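Long-range contacts in beta-hexosaminidase Amuc_2018 (Akkermansia muciniphila, PDB 6JEB), which hydrolyses terminal non-reducing N-acetylglucosamine and N-acetylgalactosamine units from beta-linked glycosides, including N-glycans and chitobiose, as a glycoside hydrolase family 20 enzyme: residues Ala414-Cys419 with Met456-Gly461; Asp406-Leu411 with Asn462-Arg467; Val184-Asp189 with Phe247-Val252. One frame throughout, in Å; residues are numbered along the deposited sequence. Where two conformers were deposited one is given.

Interaction 1. Residues Ala414-Cys419 with Met456-Gly461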
loop_
_atom_site.group_PDB
_atom_site.type_symbol
_atom_site.label_atom_id
_atom_site.label_comp_id
_atom_site.label_asym_id
_atom_site.label_seq_id
_atom_site.Cartn_x
_atom_site.Cartn_y
_atom_site.Cartn_z
ATOM N N ALA A 414 -7.177 -9.054 3.548
ATOM C CA ALA A 414 -7.096 -7.600 3.647
ATOM C C ALA A 414 -8.126 -7.037 4.619
ATOM O O ALA A 414 -7.820 -6.111 5.377
ATOM C CB ALA A 414 -7.243 -6.955 2.269
ATOM N N TYR A 415 -9.364 -7.577 4.604
ATOM C CA TYR A 415 -10.473 -7.090 5.417
ATOM C C TYR A 415 -10.852 -8.114 6.479
ATOM O O TYR A 415 -10.770 -9.323 6.237
ATOM C CB TYR A 415 -11.701 -6.776 4.543
ATOM C CG TYR A 415 -11.458 -5.546 3.702
ATOM C CD1 TYR A 415 -11.741 -4.278 4.202
ATOM C CD2 TYR A 415 -10.867 -5.644 2.447
ATOM C CE1 TYR A 415 -11.469 -3.147 3.469
ATOM C CE2 TYR A 415 -10.593 -4.513 1.693
ATOM C CZ TYR A 415 -10.890 -3.267 2.217
ATOM O OH TYR A 415 -10.620 -2.135 1.496
ATOM N N PRO A 416 -11.289 -7.670 7.671
ATOM C CA PRO A 416 -11.527 -6.277 8.075
ATOM C C PRO A 416 -10.312 -5.525 8.626
ATOM O O PRO A 416 -10.492 -4.397 9.072
ATOM C CB PRO A 416 -12.559 -6.424 9.197
ATOM C CG PRO A 416 -12.185 -7.716 9.836
ATOM C CD PRO A 416 -11.821 -8.615 8.670
ATOM N N ARG A 417 -9.110 -6.109 8.620
ATOM C CA ARG A 417 -7.974 -5.378 9.184
ATOM C C ARG A 417 -7.719 -4.057 8.468
ATOM O O ARG A 417 -7.317 -3.082 9.110
ATOM C CB ARG A 417 -6.725 -6.252 9.266
ATOM C CG ARG A 417 -6.827 -7.283 10.395
ATOM C CD ARG A 417 -5.670 -8.272 10.376
ATOM N NE ARG A 417 -5.638 -9.016 9.120
ATOM C CZ ARG A 417 -4.723 -9.931 8.816
ATOM N NH1 ARG A 417 -3.777 -10.250 9.693
ATOM N NH2 ARG A 417 -4.769 -10.544 7.639
ATOM N N ALA A 418 -7.984 -3.984 7.158
ATOM C CA ALA A 418 -7.823 -2.711 6.457
ATOM C C ALA A 418 -8.719 -1.622 7.043
ATOM O O ALA A 418 -8.364 -0.443 6.984
ATOM C CB ALA A 418 -8.092 -2.872 4.956
ATOM N N CYS A 419 -9.877 -1.995 7.605
ATOM C CA CYS A 419 -10.733 -1.018 8.280
ATOM C C CYS A 419 -10.030 -0.422 9.492
ATOM O O CYS A 419 -10.147 0.781 9.763
ATOM C CB CYS A 419 -12.041 -1.676 8.731
ATOM S SG CYS A 419 -12.932 -2.550 7.427
ATOM N N MET A 456 -17.555 -9.809 5.236
ATOM C CA MET A 456 -16.369 -9.591 6.057
ATOM C C MET A 456 -16.341 -10.432 7.326
ATOM O O MET A 456 -15.414 -10.275 8.125
ATOM C CB MET A 456 -16.229 -8.110 6.434
ATOM C CG MET A 456 -15.972 -7.188 5.262
ATOM S SD MET A 456 -15.260 -5.594 5.751
ATOM C CE MET A 456 -16.523 -4.980 6.875
ATOM N N GLU A 457 -17.327 -11.302 7.545
ATOM C CA GLU A 457 -17.294 -12.157 8.726
ATOM C C GLU A 457 -16.049 -13.034 8.704
ATOM O O GLU A 457 -15.675 -13.584 7.663
ATOM C CB GLU A 457 -18.537 -13.046 8.781
ATOM C CG GLU A 457 -18.540 -13.974 9.989
ATOM C CD GLU A 457 -19.811 -14.796 10.113
ATOM O OE1 GLU A 457 -20.196 -15.466 9.133
ATOM O OE2 GLU A 457 -20.426 -14.770 11.197
ATOM N N ARG A 458 -15.400 -13.158 9.862
ATOM C CA ARG A 458 -14.157 -13.915 9.978
ATOM C C ARG A 458 -14.280 -14.950 11.085
ATOM O O ARG A 458 -14.558 -14.606 12.239
ATOM C CB ARG A 458 -12.974 -12.985 10.254
ATOM C CG ARG A 458 -12.750 -11.969 9.157
ATOM C CD ARG A 458 -12.365 -12.645 7.851
ATOM N NE ARG A 458 -12.224 -11.694 6.749
ATOM C CZ ARG A 458 -13.067 -11.570 5.723
ATOM N NH1 ARG A 458 -14.152 -12.335 5.621
ATOM N NH2 ARG A 458 -12.817 -10.677 4.777
ATOM N N THR A 459 -14.083 -16.216 10.723
ATOM C CA THR A 459 -13.928 -17.310 11.664
ATOM C C THR A 459 -12.693 -18.081 11.228
ATOM O O THR A 459 -12.213 -17.924 10.101
ATOM C CB THR A 459 -15.141 -18.245 11.624
ATOM O OG1 THR A 459 -15.196 -18.880 10.340
ATOM C CG2 THR A 459 -16.434 -17.463 11.855
ATOM N N GLN A 460 -12.166 -18.912 12.127
ATOM C CA GLN A 460 -10.968 -19.667 11.777
ATOM C C GLN A 460 -11.183 -20.487 10.509
ATOM O O GLN A 460 -10.309 -20.536 9.634
ATOM C CB GLN A 460 -10.547 -20.561 12.940
ATOM C CG GLN A 460 -9.235 -21.300 12.695
ATOM C CD GLN A 460 -8.895 -22.257 13.807
ATOM O OE1 GLN A 460 -9.217 -22.015 14.968
ATOM N NE2 GLN A 460 -8.238 -23.354 13.459
ATOM N N GLY A 461 -12.355 -21.106 10.374
ATOM C CA GLY A 461 -12.608 -22.016 9.278
ATOM C C GLY A 461 -13.178 -21.431 8.005
ATOM O O GLY A 461 -13.306 -22.168 7.022
#
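The turn that links helices 407-414 and 417-426, the helical pair following the last barrel strand, passes through a cis peptide between Tyr415 and Pro416 and is held by Arg458 and Met456 of the C-terminal tail. Arg458 comes side-on: NE lies 2.8 Å and NH2 2.9 Å from the carbonyl O of Tyr415. Both donors approach from the same face of the carbonyl, NH2 well above its plane, and both bonds are bent, with an N-H...O angle of 144° for NE. An arginine suits the place because Tyr415 has just left the helix, and its oxygen can take two hydrogens from one group. The guanidinium is fixed from its other side as well, since NH1 donates to Glu457 O at 2.8 Å, while Met456 O lies over one face. Chi1 (-61°) sets CG 3.5 Å from Pro416 CD, and the bend at chi2 (-64°) then turns CD and the guanidinium back toward Tyr415 O. Met456 adds an apolar half. Its thioether crosses the tyrosine side chain at a slant, with SD 3.9 Å from Tyr415 CB and 5.1 Å from the ring centroid, an oblique Met-aromatic contact; the polarisable sulfur of this flexible, unbranched chain also reaches Cys419 SG at 4.2 Å. Tyr412, from the preceding helix, makes a cation-pi contact with Arg458, and Tyr454 OH is bonded to its NH2. Met456 and Pro416 rest on helix 434-452, through His444, Ile448 and Leu441, while the Tyr415 ring packs against Met115 and Met116 of helix 106-118.

Interaction 2. Residues Asp406-Leu411 with Asn462-Arg467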
loop_
_atom_site.group_PDB
_atom_site.type_symbol
_atom_site.label_atom_id
_atom_site.label_comp_id
_atom_site.label_asym_id
_atom_site.label_seq_id
_atom_site.Cartn_x
_atom_site.Cartn_y
_atom_site.Cartn_z
ATOM N N ASP A 406 -5.968 -15.220 -5.611
ATOM C CA ASP A 406 -7.072 -14.561 -6.294
ATOM C C ASP A 406 -7.683 -13.508 -5.376
ATOM O O ASP A 406 -7.335 -13.405 -4.195
ATOM C CB ASP A 406 -8.112 -15.578 -6.798
ATOM C CG ASP A 406 -8.682 -16.448 -5.686
ATOM O OD1 ASP A 406 -8.739 -16.002 -4.525
ATOM O OD2 ASP A 406 -9.078 -17.595 -5.979
ATOM N N LEU A 407 -8.615 -12.729 -5.936
ATOM C CA LEU A 407 -9.218 -11.634 -5.179
ATOM C C LEU A 407 -9.960 -12.147 -3.952
ATOM O O LEU A 407 -9.946 -11.503 -2.897
ATOM C CB LEU A 407 -10.159 -10.823 -6.074
ATOM C CG LEU A 407 -10.885 -9.662 -5.393
ATOM C CD1 LEU A 407 -9.896 -8.562 -5.033
ATOM C CD2 LEU A 407 -11.991 -9.129 -6.296
ATOM N N ASN A 408 -10.622 -13.301 -4.069
ATOM C CA ASN A 408 -11.327 -13.869 -2.924
ATOM C C ASN A 408 -10.380 -14.053 -1.743
ATOM O O ASN A 408 -10.692 -13.663 -0.612
ATOM C CB ASN A 408 -11.956 -15.203 -3.328
ATOM C CG ASN A 408 -12.908 -15.753 -2.283
ATOM O OD1 ASN A 408 -13.570 -15.004 -1.561
ATOM N ND2 ASN A 408 -12.991 -17.075 -2.208
ATOM N N HIS A 409 -9.203 -14.627 -1.998
ATOM C CA HIS A 409 -8.215 -14.798 -0.936
ATOM C C HIS A 409 -7.646 -13.457 -0.481
ATOM O O HIS A 409 -7.382 -13.262 0.712
ATOM C CB HIS A 409 -7.085 -15.701 -1.421
ATOM C CG HIS A 409 -7.418 -17.160 -1.388
ATOM N ND1 HIS A 409 -7.840 -17.860 -2.501
ATOM C CD2 HIS A 409 -7.377 -18.056 -0.376
ATOM C CE1 HIS A 409 -8.040 -19.125 -2.172
ATOM N NE2 HIS A 409 -7.760 -19.270 -0.890
ATOM N N LEU A 410 -7.427 -12.539 -1.427
ATOM C CA LEU A 410 -6.860 -11.238 -1.099
ATOM C C LEU A 410 -7.774 -10.459 -0.156
ATOM O O LEU A 410 -7.326 -9.926 0.867
ATOM C CB LEU A 410 -6.635 -10.473 -2.403
ATOM C CG LEU A 410 -5.888 -9.152 -2.364
ATOM C CD1 LEU A 410 -4.506 -9.387 -1.811
ATOM C CD2 LEU A 410 -5.808 -8.556 -3.759
ATOM N N LEU A 411 -9.059 -10.365 -0.501
ATOM C CA LEU A 411 -9.992 -9.634 0.347
ATOM C C LEU A 411 -10.169 -10.320 1.689
ATOM O O LEU A 411 -10.388 -9.643 2.700
ATOM C CB LEU A 411 -11.346 -9.480 -0.348
ATOM C CG LEU A 411 -11.362 -8.589 -1.593
ATOM C CD1 LEU A 411 -12.758 -8.605 -2.221
ATOM C CD2 LEU A 411 -10.919 -7.160 -1.264
ATOM N N ASN A 462 -13.537 -20.147 7.964
ATOM C CA ASN A 462 -14.179 -19.615 6.763
ATOM C C ASN A 462 -13.213 -18.955 5.782
ATOM O O ASN A 462 -13.664 -18.367 4.791
ATOM C CB ASN A 462 -15.406 -18.742 7.084
ATOM C CG ASN A 462 -15.056 -17.322 7.499
ATOM O OD1 ASN A 462 -13.924 -17.011 7.862
ATOM N ND2 ASN A 462 -16.059 -16.444 7.455
ATOM N N GLU A 463 -11.903 -19.060 6.009
ATOM C CA GLU A 463 -10.963 -18.647 4.977
ATOM C C GLU A 463 -11.112 -19.562 3.762
ATOM O O GLU A 463 -11.245 -20.783 3.920
ATOM C CB GLU A 463 -9.520 -18.705 5.483
ATOM C CG GLU A 463 -8.522 -18.206 4.434
ATOM C CD GLU A 463 -7.237 -17.658 5.025
ATOM O OE1 GLU A 463 -6.793 -18.145 6.092
ATOM O OE2 GLU A 463 -6.671 -16.717 4.422
ATOM N N PRO A 464 -11.124 -19.007 2.548
ATOM C CA PRO A 464 -11.204 -19.858 1.353
ATOM C C PRO A 464 -10.073 -20.877 1.328
ATOM O O PRO A 464 -8.968 -20.627 1.813
ATOM C CB PRO A 464 -11.082 -18.858 0.197
ATOM C CG PRO A 464 -11.607 -17.567 0.763
ATOM C CD PRO A 464 -11.186 -17.572 2.216
ATOM N N ALA A 465 -10.370 -22.046 0.772
ATOM C CA ALA A 465 -9.406 -23.135 0.756
ATOM C C ALA A 465 -8.194 -22.786 -0.101
ATOM O O ALA A 465 -8.293 -22.051 -1.086
ATOM C CB ALA A 465 -10.061 -24.392 0.193
ATOM N N PHE A 466 -7.043 -23.338 0.282
ATOM C CA PHE A 466 -5.808 -23.232 -0.480
ATOM C C PHE A 466 -5.483 -24.578 -1.111
ATOM O O PHE A 466 -5.891 -25.631 -0.612
ATOM C CB PHE A 466 -4.630 -22.830 0.414
ATOM C CG PHE A 466 -4.777 -21.481 1.047
ATOM C CD1 PHE A 466 -4.397 -20.340 0.361
ATOM C CD2 PHE A 466 -5.281 -21.349 2.334
ATOM C CE1 PHE A 466 -4.525 -19.086 0.941
ATOM C CE2 PHE A 466 -5.408 -20.098 2.921
ATOM C CZ PHE A 466 -5.032 -18.964 2.224
ATOM N N ARG A 467 -4.731 -24.543 -2.208
ATOM C CA ARG A 467 -4.341 -25.775 -2.876
ATOM C C ARG A 467 -3.013 -26.331 -2.377
ATOM O O ARG A 467 -2.675 -27.476 -2.704
ATOM C CB ARG A 467 -4.265 -25.571 -4.392
ATOM C CG ARG A 467 -2.949 -24.977 -4.868
ATOM C CD ARG A 467 -2.871 -24.935 -6.391
ATOM N NE ARG A 467 -3.900 -24.076 -6.967
ATOM C CZ ARG A 467 -3.677 -22.854 -7.437
ATOM N NH1 ARG A 467 -2.453 -22.345 -7.413
ATOM N NH2 ARG A 467 -4.679 -22.143 -7.939
HETATM O O HOH W 1 -7.332 -16.039 1.904
#
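His409 and Pro464 mark the closest backbone approach, their CA atoms 6.3 Å apart, where the first turn of helix 407-414 meets an extended, irregular run of the C-terminal tail. The helix opens with an N-cap: Asp406 OD1 accepts a hydrogen bond from the backbone N of His409 at 2.9 Å, nearly along the C-O axis of the carboxylate. The same oxygen also accepts from His409 ND1, this time from above the carboxylate plane, so one short acidic side chain both caps the helix and fixes the rotation of the imidazole. With CG beside its own backbone N (chi1 -79°), His409 can meet Asp406 and still turn NE2 outward to the tail. There NE2 makes a weak, bent bond of 2.8 Å to Ala465 O, which sits at the ring edge, and a longer one, also weak, to Pro464 O, the two sharing one N-H. Donation from both nitrogens would be consistent with a positively charged ring, which the carboxylate and the two carbonyls would favour. Pro464 slides over one imidazole face, its CB 3.8 Å from the centroid in a CH-pi contact, and its compact, rigid ring also brings CG to 3.3 Å from Asn408 ND2. Phe466 lies obliquely to the histidine, the planes at 36° and CE1 3.3 Å from His409 CD2; Trp364 meets the phenylalanine edge-to-face. Glu463 forms a salt bridge with Arg413 further along the helix. Its OE2 also accepts, at 2.7 Å, a hydrogen from a water that gives its other to His409 O.

Interaction 3. Residues Val184-Asp189 with Phe247-Val252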
loop_
_atom_site.group_PDB
_atom_site.type_symbol
_atom_site.label_atom_id
_atom_site.label_comp_id
_atom_site.label_asym_id
_atom_site.label_seq_id
_atom_site.Cartn_x
_atom_site.Cartn_y
_atom_site.Cartn_z
ATOM N N VAL A 184 -1.911 6.540 -7.329
ATOM C CA VAL A 184 -1.326 5.226 -7.572
ATOM C C VAL A 184 0.189 5.334 -7.558
ATOM O O VAL A 184 0.773 6.192 -8.239
ATOM C CB VAL A 184 -1.832 4.616 -8.889
ATOM C CG1 VAL A 184 -1.230 3.224 -9.088
ATOM C CG2 VAL A 184 -3.348 4.538 -8.874
ATOM N N ILE A 185 0.828 4.456 -6.792
ATOM C CA ILE A 185 2.275 4.478 -6.591
ATOM C C ILE A 185 2.858 3.186 -7.150
ATOM O O ILE A 185 2.685 2.123 -6.535
ATOM C CB ILE A 185 2.608 4.555 -5.091
ATOM C CG1 ILE A 185 1.782 5.644 -4.379
ATOM C CG2 ILE A 185 4.113 4.721 -4.891
ATOM C CD1 ILE A 185 1.983 7.038 -4.931
ATOM N N PRO A 186 3.560 3.217 -8.280
ATOM C CA PRO A 186 4.191 1.991 -8.796
ATOM C C PRO A 186 5.490 1.691 -8.057
ATOM O O PRO A 186 6.238 2.601 -7.684
ATOM C CB PRO A 186 4.488 2.345 -10.259
ATOM C CG PRO A 186 4.779 3.862 -10.189
ATOM C CD PRO A 186 3.801 4.392 -9.146
ATOM N N GLU A 187 5.766 0.400 -7.849
ATOM C CA GLU A 187 7.041 -0.034 -7.279
ATOM C C GLU A 187 7.787 -0.897 -8.284
ATOM O O GLU A 187 7.251 -1.907 -8.764
ATOM C CB GLU A 187 6.882 -0.804 -5.963
ATOM C CG GLU A 187 8.227 -1.241 -5.374
ATOM C CD GLU A 187 8.089 -2.115 -4.145
ATOM O OE1 GLU A 187 6.964 -2.233 -3.600
ATOM O OE2 GLU A 187 9.114 -2.689 -3.721
ATOM N N ILE A 188 9.010 -0.490 -8.598
ATOM C CA ILE A 188 9.968 -1.298 -9.346
ATOM C C ILE A 188 11.045 -1.672 -8.339
ATOM O O ILE A 188 11.922 -0.858 -8.020
ATOM C CB ILE A 188 10.560 -0.537 -10.539
ATOM C CG1 ILE A 188 9.460 0.142 -11.368
ATOM C CG2 ILE A 188 11.423 -1.470 -11.397
ATOM C CD1 ILE A 188 8.444 -0.811 -11.984
ATOM N N ASP A 189 10.974 -2.887 -7.801
ATOM C CA ASP A 189 11.855 -3.256 -6.699
ATOM C C ASP A 189 13.276 -3.496 -7.226
ATOM O O ASP A 189 13.484 -4.247 -8.187
ATOM C CB ASP A 189 11.287 -4.489 -5.986
ATOM C CG ASP A 189 11.865 -4.698 -4.592
ATOM O OD1 ASP A 189 12.967 -4.183 -4.306
ATOM O OD2 ASP A 189 11.205 -5.408 -3.786
ATOM N N PHE A 247 1.762 7.039 -14.729
ATOM C CA PHE A 247 1.430 7.289 -13.330
ATOM C C PHE A 247 1.692 8.743 -12.987
ATOM O O PHE A 247 2.836 9.115 -12.688
ATOM C CB PHE A 247 2.249 6.365 -12.421
ATOM C CG PHE A 247 1.925 4.908 -12.602
ATOM C CD1 PHE A 247 0.750 4.372 -12.084
ATOM C CD2 PHE A 247 2.785 4.073 -13.305
ATOM C CE1 PHE A 247 0.440 3.022 -12.251
ATOM C CE2 PHE A 247 2.492 2.718 -13.476
ATOM C CZ PHE A 247 1.312 2.193 -12.948
ATOM N N PRO A 248 0.663 9.595 -12.982
ATOM C CA PRO A 248 0.880 11.030 -12.745
ATOM C C PRO A 248 1.270 11.375 -11.317
ATOM O O PRO A 248 1.595 12.541 -11.064
ATOM C CB PRO A 248 -0.475 11.651 -13.111
ATOM C CG PRO A 248 -1.455 10.553 -12.855
ATOM C CD PRO A 248 -0.749 9.288 -13.268
ATOM N N SER A 249 1.264 10.420 -10.380
ATOM C CA SER A 249 1.720 10.737 -9.029
ATOM C C SER A 249 3.170 11.196 -9.029
ATOM O O SER A 249 3.583 11.967 -8.150
ATOM C CB SER A 249 1.560 9.526 -8.106
ATOM O OG SER A 249 2.425 8.467 -8.503
ATOM N N GLY A 250 3.960 10.734 -9.997
ATOM C CA GLY A 250 5.362 11.081 -10.041
ATOM C C GLY A 250 6.210 10.445 -8.965
ATOM O O GLY A 250 7.400 10.757 -8.874
ATOM N N ILE A 251 5.640 9.581 -8.137
ATOM C CA ILE A 251 6.370 8.892 -7.084
ATOM C C ILE A 251 6.651 7.476 -7.562
ATOM O O ILE A 251 5.728 6.760 -7.976
ATOM C CB ILE A 251 5.542 8.867 -5.791
ATOM C CG1 ILE A 251 5.238 10.297 -5.325
ATOM C CG2 ILE A 251 6.265 8.079 -4.718
ATOM C CD1 ILE A 251 4.348 10.355 -4.092
ATOM N N VAL A 252 7.913 7.061 -7.498
ATOM C CA VAL A 252 8.319 5.716 -7.897
ATOM C C VAL A 252 8.964 5.054 -6.690
ATOM O O VAL A 252 10.030 5.485 -6.227
ATOM C CB VAL A 252 9.269 5.723 -9.102
ATOM C CG1 VAL A 252 9.663 4.296 -9.465
ATOM C CG2 VAL A 252 8.609 6.406 -10.291
HETATM O O HOH W 2 -0.035 7.705 -10.525
#
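Pro186 leans its CB-CG-CD edge over one face of the Phe247 ring, the two side chains sliding past each other in opposite directions. CB stands 4.0 Å from the ring centroid, 19° off the normal, in a CH-pi contact, and CG approaches CD2 of Phe247 at 3.7 Å. Val184 crosses the same ring obliquely: its CG1, anti to the backbone N (chi1 -178°), reaches Phe247 CE1 at 3.6 Å. Next to this apolar patch, Ser249 turns OG back between its own N and carbonyl carbon (chi1 66°) and donates to Val184 O at 2.8 Å, while a water donates to that oxygen and accepts from Ser249 N. A short hydroxyl suits the type I turn Phe247-Gly250, which lies close to the strand, supplying a donor without bulk; the turn's last residue, a glycine, takes positive phi readily. Ile185 and Ile251 meet through their CG2 methyls, 4.0 Å apart, and branched residues of this kind suit strands. Pro186 CD touches Ile251 O, and further along Pro186 and Ile188 bond to the backbone of His253. Helix 230-246 covers Pro186 and Val252 through Leu243. This is the pairing of parallel strands 183-187 and 251-253, the third and fourth of the TIM barrel, with its beta-alpha-beta connection between them.

How the interactions relate
Interactions 1 and 2 tie one C-terminal tail to the consecutive helices 407-414 and 417-426, and they touch where Glu457 O probably accepts from Asn462 ND2. Interaction 3 stands apart, its centre about 28 Å from either of theirs, and joins two barrel strands instead. The chemistry differs with place. Residues 184-189 and 247-252 meet in the core, mostly through aliphatic and aromatic carbon, with one serine bond and a bridging water. The buried contact of 414-419 with 456-461 combines sulfur packing with an arginine that grips a carbonyl. At the surface, 406-411 and 462-467 also use a water, but rely on an imidazole and its weak bonds.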